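Local coordinates for SUBA (Escherichia coli, PDB 2IY9), which cleaves the endoplasmic reticulum chaperone BiP at a single site between its ATPase and protein-binding domains, as the subtilase-family protease subunit of an AB5 toxin, at residues A[126-134]-A[161-172]. Sequence-based numbering, arbitrary orientation.
Sequences WIRAIESIM and VWTELLSRMGRN
Ile-127 sets its CG1 over one face of the Trp-162 indole in a CH-pi contact, 3.6 Å from the centroid of the six-membered ring and 8° off the normal. With CG1 beside the backbone N (chi1 -65°) and the chain extended, CD1 runs on over the ring to Val-161 CG1, 3.6 Å away. Ile-130 meets the same indole at its rim, Ile-130 CD1 lying near the ring plane 3.5 Å from Trp-162 CZ3, while Trp-126 touches it through CB and turns its own indole away.

Aliphatic packing continues along the helices. Leu-165 is a knob in the hole formed by Ile-127, Ile-130, Glu-131 and Met-134; its CD2 reaches Ile-130 CG2 at 3.6 Å, and its CD1 faces Glu-131 CG. Met-134 bends at chi3, which carries CE to 3.7 Å from Met-169 CB and, more loosely, over one face of the Arg-168 guanidinium, off centre.

No direct hydrogen bond joins the helices. A water bridges them at the polar margin, donating to Glu-131 OE2 (2.6 Å) and accepting from Arg-168 NH2; Arg-128 NH1 forms a salt bridge with the same carboxylate oxygen.

The two helices run nearly parallel, 24° apart, as neighbours on one side of the parallel subtilase sheet. Ile-130 rests on strands 147-149 and 176-180, Met-169 on 176-180, and Trp-126 on 47-52, near Asp-52, the probable charge-relay aspartate.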
loop_
_atom_site.group_PDB
_atom_site.type_symbol
_atom_site.label_atom_id
_atom_site.label_comp_id
_atom_site.label_asym_id
_atom_site.label_seq_id
_atom_site.Cartn_x
_atom_site.Cartn_y
_atom_site.Cartn_z
ATOM N N TRP A 126 4.090 -14.055 -4.456
ATOM C CA TRP A 126 3.454 -12.756 -4.697
ATOM C C TRP A 126 2.354 -12.870 -5.749
ATOM O O TRP A 126 1.235 -12.383 -5.543
ATOM C CB TRP A 126 4.486 -11.718 -5.161
ATOM C CG TRP A 126 5.633 -11.521 -4.226
ATOM C CD1 TRP A 126 6.844 -12.154 -4.269
ATOM C CD2 TRP A 126 5.687 -10.627 -3.108
ATOM N NE1 TRP A 126 7.647 -11.710 -3.246
ATOM C CE2 TRP A 126 6.962 -10.777 -2.514
ATOM C CE3 TRP A 126 4.780 -9.719 -2.545
ATOM C CZ2 TRP A 126 7.354 -10.054 -1.380
ATOM C CZ3 TRP A 126 5.176 -8.993 -1.419
ATOM C CH2 TRP A 126 6.448 -9.172 -0.848
ATOM N N ILE A 127 2.676 -13.516 -6.869
ATOM C CA ILE A 127 1.715 -13.711 -7.961
ATOM C C ILE A 127 0.595 -14.687 -7.599
ATOM O O ILE A 127 -0.574 -14.411 -7.880
ATOM C CB ILE A 127 2.426 -14.089 -9.293
ATOM C CG1 ILE A 127 3.294 -12.903 -9.743
ATOM C CG2 ILE A 127 1.409 -14.488 -10.373
ATOM C CD1 ILE A 127 4.402 -13.237 -10.726
ATOM N N ARG A 128 0.939 -15.809 -6.964
ATOM C CA ARG A 128 -0.076 -16.764 -6.510
ATOM C C ARG A 128 -1.085 -16.115 -5.558
ATOM O O ARG A 128 -2.287 -16.387 -5.632
ATOM C CB ARG A 128 0.559 -17.988 -5.846
ATOM C CG ARG A 128 1.526 -18.774 -6.733
ATOM C CD ARG A 128 0.906 -19.249 -8.044
ATOM N NE ARG A 128 1.978 -19.604 -8.976
ATOM C CZ ARG A 128 2.345 -18.893 -10.038
ATOM N NH1 ARG A 128 1.706 -17.777 -10.374
ATOM N NH2 ARG A 128 3.347 -19.320 -10.790
ATOM N N ALA A 129 -0.582 -15.256 -4.674
ATOM C CA ALA A 129 -1.419 -14.518 -3.726
ATOM C C ALA A 129 -2.463 -13.693 -4.450
ATOM O O ALA A 129 -3.636 -13.710 -4.071
ATOM C CB ALA A 129 -0.560 -13.629 -2.839
ATOM N N ILE A 130 -2.030 -12.995 -5.507
ATOM C CA ILE A 130 -2.902 -12.112 -6.273
ATOM C C ILE A 130 -3.879 -12.911 -7.144
ATOM O O ILE A 130 -5.068 -12.606 -7.179
ATOM C CB ILE A 130 -2.101 -11.097 -7.130
ATOM C CG1 ILE A 130 -1.339 -10.110 -6.236
ATOM C CG2 ILE A 130 -3.046 -10.304 -8.038
ATOM C CD1 ILE A 130 -0.238 -9.328 -6.984
ATOM N N GLU A 131 -3.377 -13.941 -7.827
ATOM C CA GLU A 131 -4.241 -14.851 -8.599
ATOM C C GLU A 131 -5.374 -15.409 -7.744
ATOM O O GLU A 131 -6.482 -15.627 -8.236
ATOM C CB GLU A 131 -3.446 -16.029 -9.176
ATOM C CG GLU A 131 -2.494 -15.688 -10.313
ATOM C CD GLU A 131 -1.562 -16.853 -10.657
ATOM O OE1 GLU A 131 -1.523 -17.852 -9.903
ATOM O OE2 GLU A 131 -0.859 -16.769 -11.681
ATOM N N SER A 132 -5.080 -15.667 -6.473
ATOM C CA SER A 132 -6.070 -16.208 -5.536
ATOM C C SER A 132 -7.210 -15.217 -5.283
ATOM O O SER A 132 -8.393 -15.599 -5.266
ATOM C CB SER A 132 -5.395 -16.649 -4.229
ATOM O OG SER A 132 -6.362 -17.005 -3.257
ATOM N N ILE A 133 -6.869 -13.940 -5.127
ATOM C CA ILE A 133 -7.892 -12.891 -5.059
ATOM C C ILE A 133 -8.711 -12.845 -6.348
ATOM O O ILE A 133 -9.952 -12.827 -6.324
ATOM C CB ILE A 133 -7.284 -11.492 -4.829
ATOM C CG1 ILE A 133 -6.464 -11.458 -3.538
ATOM C CG2 ILE A 133 -8.409 -10.428 -4.783
ATOM C CD1 ILE A 133 -5.576 -10.214 -3.378
ATOM N N MET A 134 -8.002 -12.818 -7.469
ATOM C CA MET A 134 -8.621 -12.573 -8.763
ATOM C C MET A 134 -9.639 -13.625 -9.175
ATOM O O MET A 134 -10.623 -13.294 -9.838
ATOM C CB MET A 134 -7.554 -12.402 -9.841
ATOM C CG MET A 134 -6.731 -11.126 -9.667
ATOM S SD MET A 134 -5.420 -10.986 -10.887
ATOM C CE MET A 134 -6.329 -10.440 -12.328
ATOM N N VAL A 161 5.152 -13.025 -16.427
ATOM C CA VAL A 161 4.047 -13.471 -15.555
ATOM C C VAL A 161 3.399 -12.272 -14.851
ATOM O O VAL A 161 2.176 -12.176 -14.802
ATOM C CB VAL A 161 4.481 -14.559 -14.529
ATOM C CG1 VAL A 161 3.284 -15.019 -13.672
ATOM C CG2 VAL A 161 5.078 -15.768 -15.238
ATOM N N TRP A 162 4.226 -11.353 -14.336
ATOM C CA TRP A 162 3.738 -10.114 -13.730
ATOM C C TRP A 162 2.968 -9.238 -14.729
ATOM O O TRP A 162 1.881 -8.745 -14.434
ATOM C CB TRP A 162 4.899 -9.295 -13.159
ATOM C CG TRP A 162 5.268 -9.557 -11.716
ATOM C CD1 TRP A 162 6.486 -9.965 -11.247
ATOM C CD2 TRP A 162 4.433 -9.387 -10.561
ATOM N NE1 TRP A 162 6.457 -10.067 -9.878
ATOM C CE2 TRP A 162 5.212 -9.722 -9.430
ATOM C CE3 TRP A 162 3.106 -8.992 -10.372
ATOM C CZ2 TRP A 162 4.701 -9.677 -8.125
ATOM C CZ3 TRP A 162 2.599 -8.951 -9.076
ATOM C CH2 TRP A 162 3.394 -9.289 -7.973
ATOM N N THR A 163 3.544 -9.041 -15.910
ATOM C CA THR A 163 2.960 -8.151 -16.904
ATOM C C THR A 163 1.619 -8.682 -17.432
ATOM O O THR A 163 0.671 -7.916 -17.632
ATOM C CB THR A 163 3.981 -7.863 -18.030
ATOM O OG1 THR A 163 5.014 -7.013 -17.509
ATOM C CG2 THR A 163 3.334 -7.182 -19.200
ATOM N N GLU A 164 1.530 -9.992 -17.639
ATOM C CA GLU A 164 0.258 -10.603 -18.035
ATOM C C GLU A 164 -0.816 -10.365 -16.957
ATOM O O GLU A 164 -1.935 -9.927 -17.260
ATOM C CB GLU A 164 0.440 -12.104 -18.308
ATOM C CG GLU A 164 -0.741 -12.768 -19.042
ATOM C CD GLU A 164 -1.941 -13.051 -18.138
ATOM O OE1 GLU A 164 -1.739 -13.415 -16.952
ATOM O OE2 GLU A 164 -3.095 -12.901 -18.611
ATOM N N LEU A 165 -0.459 -10.634 -15.704
ATOM C CA LEU A 165 -1.406 -10.530 -14.582
ATOM C C LEU A 165 -1.888 -9.097 -14.379
ATOM O O LEU A 165 -3.080 -8.857 -14.193
ATOM C CB LEU A 165 -0.783 -11.063 -13.284
ATOM C CG LEU A 165 -1.739 -11.041 -12.084
ATOM C CD1 LEU A 165 -1.578 -12.247 -11.201
ATOM C CD2 LEU A 165 -1.582 -9.744 -11.285
ATOM N N LEU A 166 -0.960 -8.150 -14.404
ATOM C CA LEU A 166 -1.310 -6.756 -14.130
ATOM C C LEU A 166 -2.132 -6.130 -15.251
ATOM O O LEU A 166 -3.080 -5.383 -14.988
ATOM C CB LEU A 166 -0.056 -5.934 -13.812
ATOM C CG LEU A 166 0.690 -6.417 -12.550
ATOM C CD1 LEU A 166 2.072 -5.808 -12.483
ATOM C CD2 LEU A 166 -0.080 -6.110 -11.267
ATOM N N SER A 167 -1.785 -6.428 -16.503
ATOM C CA SER A 167 -2.576 -5.891 -17.624
ATOM C C SER A 167 -3.986 -6.486 -17.619
ATOM O O SER A 167 -4.948 -5.778 -17.900
ATOM C CB SER A 167 -1.885 -6.098 -18.975
ATOM O OG SER A 167 -1.712 -7.478 -19.245
ATOM N N ARG A 168 -4.104 -7.765 -17.256
ATOM C CA ARG A 168 -5.415 -8.413 -17.072
ATOM C C ARG A 168 -6.224 -7.779 -15.932
ATOM O O ARG A 168 -7.402 -7.451 -16.112
ATOM C CB ARG A 168 -5.251 -9.924 -16.834
ATOM C CG ARG A 168 -6.560 -10.729 -16.812
ATOM C CD ARG A 168 -6.306 -12.221 -17.096
ATOM N NE ARG A 168 -5.852 -12.996 -15.935
ATOM C CZ ARG A 168 -4.591 -13.075 -15.529
ATOM N NH1 ARG A 168 -3.653 -12.392 -16.156
ATOM N NH2 ARG A 168 -4.261 -13.818 -14.485
ATOM N N MET A 169 -5.599 -7.594 -14.765
ATOM C CA MET A 169 -6.281 -6.914 -13.654
ATOM C C MET A 169 -6.717 -5.518 -14.097
ATOM O O MET A 169 -7.793 -5.063 -13.739
ATOM C CB MET A 169 -5.400 -6.839 -12.405
ATOM C CG MET A 169 -5.993 -5.986 -11.255
ATOM S SD MET A 169 -4.951 -5.844 -9.784
ATOM C CE MET A 169 -3.428 -6.483 -10.468
ATOM N N GLY A 170 -5.881 -4.858 -14.898
ATOM C CA GLY A 170 -6.203 -3.532 -15.432
ATOM C C GLY A 170 -7.469 -3.559 -16.268
ATOM O O GLY A 170 -8.378 -2.748 -16.069
ATOM N N ARG A 171 -7.535 -4.511 -17.191
ATOM C CA ARG A 171 -8.723 -4.695 -18.018
ATOM C C ARG A 171 -9.988 -4.947 -17.195
ATOM O O ARG A 171 -11.051 -4.416 -17.510
ATOM C CB ARG A 171 -8.497 -5.802 -19.036
ATOM C CG ARG A 171 -7.668 -5.339 -20.220
ATOM C CD ARG A 171 -7.588 -6.390 -21.314
ATOM N NE ARG A 171 -7.009 -7.654 -20.859
ATOM C CZ ARG A 171 -5.705 -7.912 -20.768
ATOM N NH1 ARG A 171 -4.798 -6.988 -21.072
ATOM N NH2 ARG A 171 -5.310 -9.101 -20.359
ATOM N N ASN A 172 -9.855 -5.721 -16.123
ATOM C CA ASN A 172 -10.967 -6.028 -15.215
ATOM C C ASN A 172 -11.510 -4.787 -14.515
ATOM O O ASN A 172 -12.697 -4.707 -14.210
ATOM C CB ASN A 172 -10.532 -7.071 -14.176
ATOM C CG ASN A 172 -10.146 -8.406 -14.804
ATOM O OD1 ASN A 172 -10.440 -8.665 -15.974
ATOM N ND2 ASN A 172 -9.471 -9.251 -14.031
HETATM O O HOH W 1 -1.616 -15.149 -13.582
#